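Local coordinates for protein extracellular ligand-binding receptor (Sphaerobacter thermophilus, PDB 4ZPJ) that probably serves as the extracellular substrate-binding component of an ABC transporter, and binds zinc ions, at residues 339-351 with 368-381. Numbering follows the deposited sequence.
Sequences YAGYIGGRVIAEA and ALKAVEFTGPAGNF
Helix 339-351 packs against strand 373-376, roughly antiparallel to it (143°), the axes 9.6 Å apart at closest; CA atoms draw together from Y339 opposite P377 to A351 opposite A368. F374 sits at the middle. Its CG takes the crowded position between backbone N and carbonyl carbon (chi1 52°), standing the ring up against the helix: I343 CD1 and V347 CG2 meet its edge, while R346 makes an off-centre CH-pi contact with its CB, and its guanidinium leans over the ring at 34° between the planes, CZ 4.5 Å from the centroid in an off-centre cation-pi contact. E350, one turn on, steadies that guanidinium through a salt bridge, R346 NH2 to E350 OE2 at 3.1 Å. Were F374 an alanine, the guanidinium would probably lose its aromatic partner and a gap would open between I343 and V347. I343 CG2 sits squarely over the F381 ring, 3.8 Å from its centroid. Near A351, L369 CD2 packs on V347 CG1 (3.5 Å) and on A351 CB. At the other end P377, in the type I turn G376-G379, packs against Y339 and Y342, and a bridging water ties Y339 OH (2.6 Å) to A378 N and G379 O. Y342 OH reaches beyond, to Q84. This is a helix packed on a beta hairpin, F374 paired with F381 through both backbone bonds, within the periplasmic-binding-protein fold.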
loop_
_atom_site.group_PDB
_atom_site.type_symbol
_atom_site.label_atom_id
_atom_site.label_comp_id
_atom_site.label_asym_id
_atom_site.label_seq_id
_atom_site.Cartn_x
_atom_site.Cartn_y
_atom_site.Cartn_z
ATOM N N TYR A 339 -4.094 -0.675 -7.367
ATOM C CA TYR A 339 -5.154 -0.012 -6.644
ATOM C C TYR A 339 -4.700 1.357 -6.141
ATOM O O TYR A 339 -5.418 2.407 -6.272
ATOM C CB TYR A 339 -5.635 -0.892 -5.461
ATOM C CG TYR A 339 -6.511 -0.101 -4.503
ATOM C CD1 TYR A 339 -7.812 0.202 -4.814
ATOM C CD2 TYR A 339 -5.977 0.430 -3.332
ATOM C CE1 TYR A 339 -8.608 0.950 -3.928
ATOM C CE2 TYR A 339 -6.737 1.229 -2.477
ATOM C CZ TYR A 339 -8.044 1.466 -2.748
ATOM O OH TYR A 339 -8.777 2.233 -1.843
ATOM N N ALA A 340 -3.521 1.363 -5.536
ATOM C CA ALA A 340 -3.001 2.577 -4.913
ATOM C C ALA A 340 -2.707 3.688 -5.940
ATOM O O ALA A 340 -3.022 4.855 -5.682
ATOM C CB ALA A 340 -1.752 2.264 -4.089
ATOM N N GLY A 341 -2.181 3.316 -7.109
ATOM C CA GLY A 341 -2.051 4.229 -8.253
ATOM C C GLY A 341 -3.381 4.789 -8.748
ATOM O O GLY A 341 -3.521 5.987 -9.024
ATOM N N TYR A 342 -4.368 3.931 -8.839
ATOM C CA TYR A 342 -5.693 4.353 -9.230
ATOM C C TYR A 342 -6.293 5.438 -8.298
ATOM O O TYR A 342 -6.799 6.453 -8.729
ATOM C CB TYR A 342 -6.583 3.113 -9.298
ATOM C CG TYR A 342 -7.954 3.442 -9.742
ATOM C CD1 TYR A 342 -8.217 3.714 -11.089
ATOM C CD2 TYR A 342 -9.000 3.509 -8.829
ATOM C CE1 TYR A 342 -9.491 4.039 -11.531
ATOM C CE2 TYR A 342 -10.255 3.876 -9.260
ATOM C CZ TYR A 342 -10.497 4.122 -10.605
ATOM O OH TYR A 342 -11.774 4.435 -10.981
ATOM N N ILE A 343 -6.170 5.244 -7.006
ATOM C CA ILE A 343 -6.614 6.240 -6.026
ATOM C C ILE A 343 -5.814 7.537 -6.201
ATOM O O ILE A 343 -6.349 8.652 -6.058
ATOM C CB ILE A 343 -6.436 5.693 -4.585
ATOM C CG1 ILE A 343 -7.238 4.414 -4.373
ATOM C CG2 ILE A 343 -6.772 6.757 -3.535
ATOM C CD1 ILE A 343 -8.747 4.604 -4.283
ATOM N N GLY A 344 -4.523 7.429 -6.456
ATOM C CA GLY A 344 -3.756 8.638 -6.804
ATOM C C GLY A 344 -4.447 9.454 -7.926
ATOM O O GLY A 344 -4.600 10.680 -7.868
ATOM N N GLY A 345 -4.773 8.769 -9.003
ATOM C CA GLY A 345 -5.268 9.431 -10.181
ATOM C C GLY A 345 -6.645 10.005 -9.995
ATOM O O GLY A 345 -6.937 11.056 -10.583
ATOM N N ARG A 346 -7.462 9.317 -9.182
ATOM C CA ARG A 346 -8.827 9.758 -8.897
ATOM C C ARG A 346 -8.803 10.992 -8.013
ATOM O O ARG A 346 -9.536 11.936 -8.219
ATOM C CB ARG A 346 -9.644 8.696 -8.146
ATOM C CG ARG A 346 -10.495 7.771 -8.951
ATOM C CD ARG A 346 -11.537 8.436 -9.860
ATOM N NE ARG A 346 -12.678 9.038 -9.190
ATOM C CZ ARG A 346 -13.675 8.352 -8.646
ATOM N NH1 ARG A 346 -13.691 7.028 -8.646
ATOM N NH2 ARG A 346 -14.666 9.003 -8.088
ATOM N N VAL A 347 -7.949 10.972 -7.010
ATOM C CA VAL A 347 -7.740 12.144 -6.184
ATOM C C VAL A 347 -7.389 13.346 -7.081
ATOM O O VAL A 347 -7.952 14.431 -6.926
ATOM C CB VAL A 347 -6.587 11.902 -5.204
ATOM C CG1 VAL A 347 -6.077 13.203 -4.643
ATOM C CG2 VAL A 347 -7.017 10.944 -4.091
ATOM N N ILE A 348 -6.475 13.143 -8.035
ATOM C CA ILE A 348 -5.968 14.249 -8.815
ATOM C C ILE A 348 -7.099 14.718 -9.647
ATOM O O ILE A 348 -7.369 15.901 -9.710
ATOM C CB ILE A 348 -4.809 13.808 -9.709
ATOM C CG1 ILE A 348 -3.568 13.652 -8.845
ATOM C CG2 ILE A 348 -4.566 14.821 -10.783
ATOM C CD1 ILE A 348 -2.473 12.895 -9.501
ATOM N N ALA A 349 -7.818 13.767 -10.234
ATOM C CA ALA A 349 -8.955 14.070 -11.104
ATOM C C ALA A 349 -10.075 14.799 -10.374
ATOM O O ALA A 349 -10.658 15.712 -10.927
ATOM C CB ALA A 349 -9.484 12.803 -11.764
ATOM N N GLU A 350 -10.359 14.409 -9.139
ATOM C CA GLU A 350 -11.404 15.052 -8.368
ATOM C C GLU A 350 -10.959 16.443 -7.966
ATOM O O GLU A 350 -11.758 17.384 -7.989
ATOM C CB GLU A 350 -11.731 14.247 -7.113
ATOM C CG GLU A 350 -12.252 12.874 -7.440
ATOM C CD GLU A 350 -13.770 12.806 -7.617
ATOM O OE1 GLU A 350 -14.507 13.511 -6.906
ATOM O OE2 GLU A 350 -14.233 12.015 -8.452
ATOM N N ALA A 351 -9.678 16.590 -7.605
ATOM C CA ALA A 351 -9.221 17.913 -7.181
ATOM C C ALA A 351 -9.224 18.866 -8.376
ATOM O O ALA A 351 -9.695 20.000 -8.272
ATOM C CB ALA A 351 -7.858 17.872 -6.540
ATOM N N ALA A 368 -8.600 21.925 -2.359
ATOM C CA ALA A 368 -9.418 20.906 -3.071
ATOM C C ALA A 368 -8.914 19.450 -2.763
ATOM O O ALA A 368 -9.713 18.542 -2.458
ATOM C CB ALA A 368 -9.525 21.176 -4.577
ATOM N N LEU A 369 -7.612 19.245 -2.775
ATOM C CA LEU A 369 -7.058 17.922 -2.394
ATOM C C LEU A 369 -7.476 17.531 -0.986
ATOM O O LEU A 369 -7.922 16.397 -0.789
ATOM C CB LEU A 369 -5.562 17.892 -2.478
ATOM C CG LEU A 369 -5.068 17.954 -3.894
ATOM C CD1 LEU A 369 -3.655 18.519 -3.908
ATOM C CD2 LEU A 369 -5.102 16.578 -4.563
ATOM N N LYS A 370 -7.378 18.455 -0.024
ATOM C CA LYS A 370 -7.807 18.138 1.339
ATOM C C LYS A 370 -9.268 17.639 1.426
ATOM O O LYS A 370 -9.608 16.803 2.299
ATOM C CB LYS A 370 -7.665 19.332 2.302
ATOM C CG LYS A 370 -6.256 19.624 2.732
ATOM C CD LYS A 370 -6.178 20.437 4.036
ATOM C CE LYS A 370 -6.110 19.462 5.195
ATOM N NZ LYS A 370 -6.467 20.108 6.476
ATOM N N ALA A 371 -10.122 18.189 0.562
ATOM C CA ALA A 371 -11.563 17.887 0.565
ATOM C C ALA A 371 -11.958 16.708 -0.326
ATOM O O ALA A 371 -13.116 16.337 -0.396
ATOM C CB ALA A 371 -12.345 19.146 0.135
ATOM N N VAL A 372 -11.018 16.066 -0.989
ATOM C CA VAL A 372 -11.403 15.009 -1.897
ATOM C C VAL A 372 -12.040 13.859 -1.120
ATOM O O VAL A 372 -11.473 13.399 -0.119
ATOM C CB VAL A 372 -10.205 14.506 -2.721
ATOM C CG1 VAL A 372 -10.507 13.172 -3.368
ATOM C CG2 VAL A 372 -9.883 15.517 -3.799
ATOM N N GLU A 373 -13.160 13.365 -1.640
ATOM C CA GLU A 373 -13.846 12.229 -1.118
ATOM C C GLU A 373 -14.642 11.459 -2.193
ATOM O O GLU A 373 -15.406 12.039 -2.928
ATOM C CB GLU A 373 -14.814 12.708 -0.011
ATOM C CG GLU A 373 -14.945 11.654 1.078
ATOM C CD GLU A 373 -16.167 11.832 1.970
ATOM O OE1 GLU A 373 -16.274 12.995 2.425
ATOM O OE2 GLU A 373 -16.962 10.834 2.183
ATOM N N PHE A 374 -14.545 10.135 -2.225
ATOM C CA PHE A 374 -15.321 9.380 -3.197
ATOM C C PHE A 374 -15.384 7.949 -2.696
ATOM O O PHE A 374 -14.642 7.569 -1.771
ATOM C CB PHE A 374 -14.659 9.442 -4.601
ATOM C CG PHE A 374 -13.207 9.048 -4.582
ATOM C CD1 PHE A 374 -12.844 7.753 -4.811
ATOM C CD2 PHE A 374 -12.219 9.989 -4.350
ATOM C CE1 PHE A 374 -11.515 7.365 -4.808
ATOM C CE2 PHE A 374 -10.877 9.627 -4.317
ATOM C CZ PHE A 374 -10.521 8.308 -4.550
ATOM N N THR A 375 -16.296 7.193 -3.300
ATOM C CA THR A 375 -16.383 5.753 -3.154
ATOM C C THR A 375 -15.466 5.145 -4.165
ATOM O O THR A 375 -15.740 5.228 -5.345
ATOM C CB THR A 375 -17.816 5.232 -3.383
ATOM O OG1 THR A 375 -18.637 5.930 -2.499
ATOM C CG2 THR A 375 -17.946 3.718 -2.963
ATOM N N GLY A 376 -14.347 4.582 -3.689
ATOM C CA GLY A 376 -13.429 3.867 -4.550
ATOM C C GLY A 376 -13.605 2.352 -4.542
ATOM O O GLY A 376 -14.542 1.789 -3.929
ATOM N N PRO A 377 -12.683 1.661 -5.216
ATOM C CA PRO A 377 -12.823 0.234 -5.347
ATOM C C PRO A 377 -12.729 -0.518 -4.036
ATOM O O PRO A 377 -13.174 -1.662 -3.990
ATOM C CB PRO A 377 -11.717 -0.164 -6.286
ATOM C CG PRO A 377 -11.193 1.076 -6.919
ATOM C CD PRO A 377 -11.658 2.243 -6.116
ATOM N N ALA A 378 -12.155 0.076 -2.990
ATOM C CA ALA A 378 -12.072 -0.598 -1.667
ATOM C C ALA A 378 -13.137 -0.068 -0.722
ATOM O O ALA A 378 -13.369 -0.623 0.337
ATOM C CB ALA A 378 -10.699 -0.441 -1.067
ATOM N N GLY A 379 -13.846 0.977 -1.130
ATOM C CA GLY A 379 -14.763 1.682 -0.226
ATOM C C GLY A 379 -14.449 3.149 -0.249
ATOM O O GLY A 379 -13.721 3.667 -1.158
ATOM N N ASN A 380 -14.962 3.840 0.744
ATOM C CA ASN A 380 -14.835 5.274 0.760
ATOM C C ASN A 380 -13.409 5.690 1.145
ATOM O O ASN A 380 -12.721 4.998 1.895
ATOM C CB ASN A 380 -15.897 5.867 1.652
ATOM C CG ASN A 380 -17.303 5.612 1.103
ATOM O OD1 ASN A 380 -18.134 5.017 1.753
ATOM N ND2 ASN A 380 -17.536 6.005 -0.115
ATOM N N PHE A 381 -12.979 6.794 0.553
ATOM C CA PHE A 381 -11.673 7.290 0.696
ATOM C C PHE A 381 -11.795 8.777 0.925
ATOM O O PHE A 381 -12.527 9.518 0.175
ATOM C CB PHE A 381 -10.806 7.030 -0.536
ATOM C CG PHE A 381 -9.397 7.603 -0.409
ATOM C CD1 PHE A 381 -9.160 8.933 -0.654
ATOM C CD2 PHE A 381 -8.334 6.800 0.032
ATOM C CE1 PHE A 381 -7.871 9.472 -0.499
ATOM C CE2 PHE A 381 -7.064 7.297 0.187
ATOM C CZ PHE A 381 -6.823 8.654 -0.099
HETATM O O HOH W 1 -11.273 2.795 -2.434
#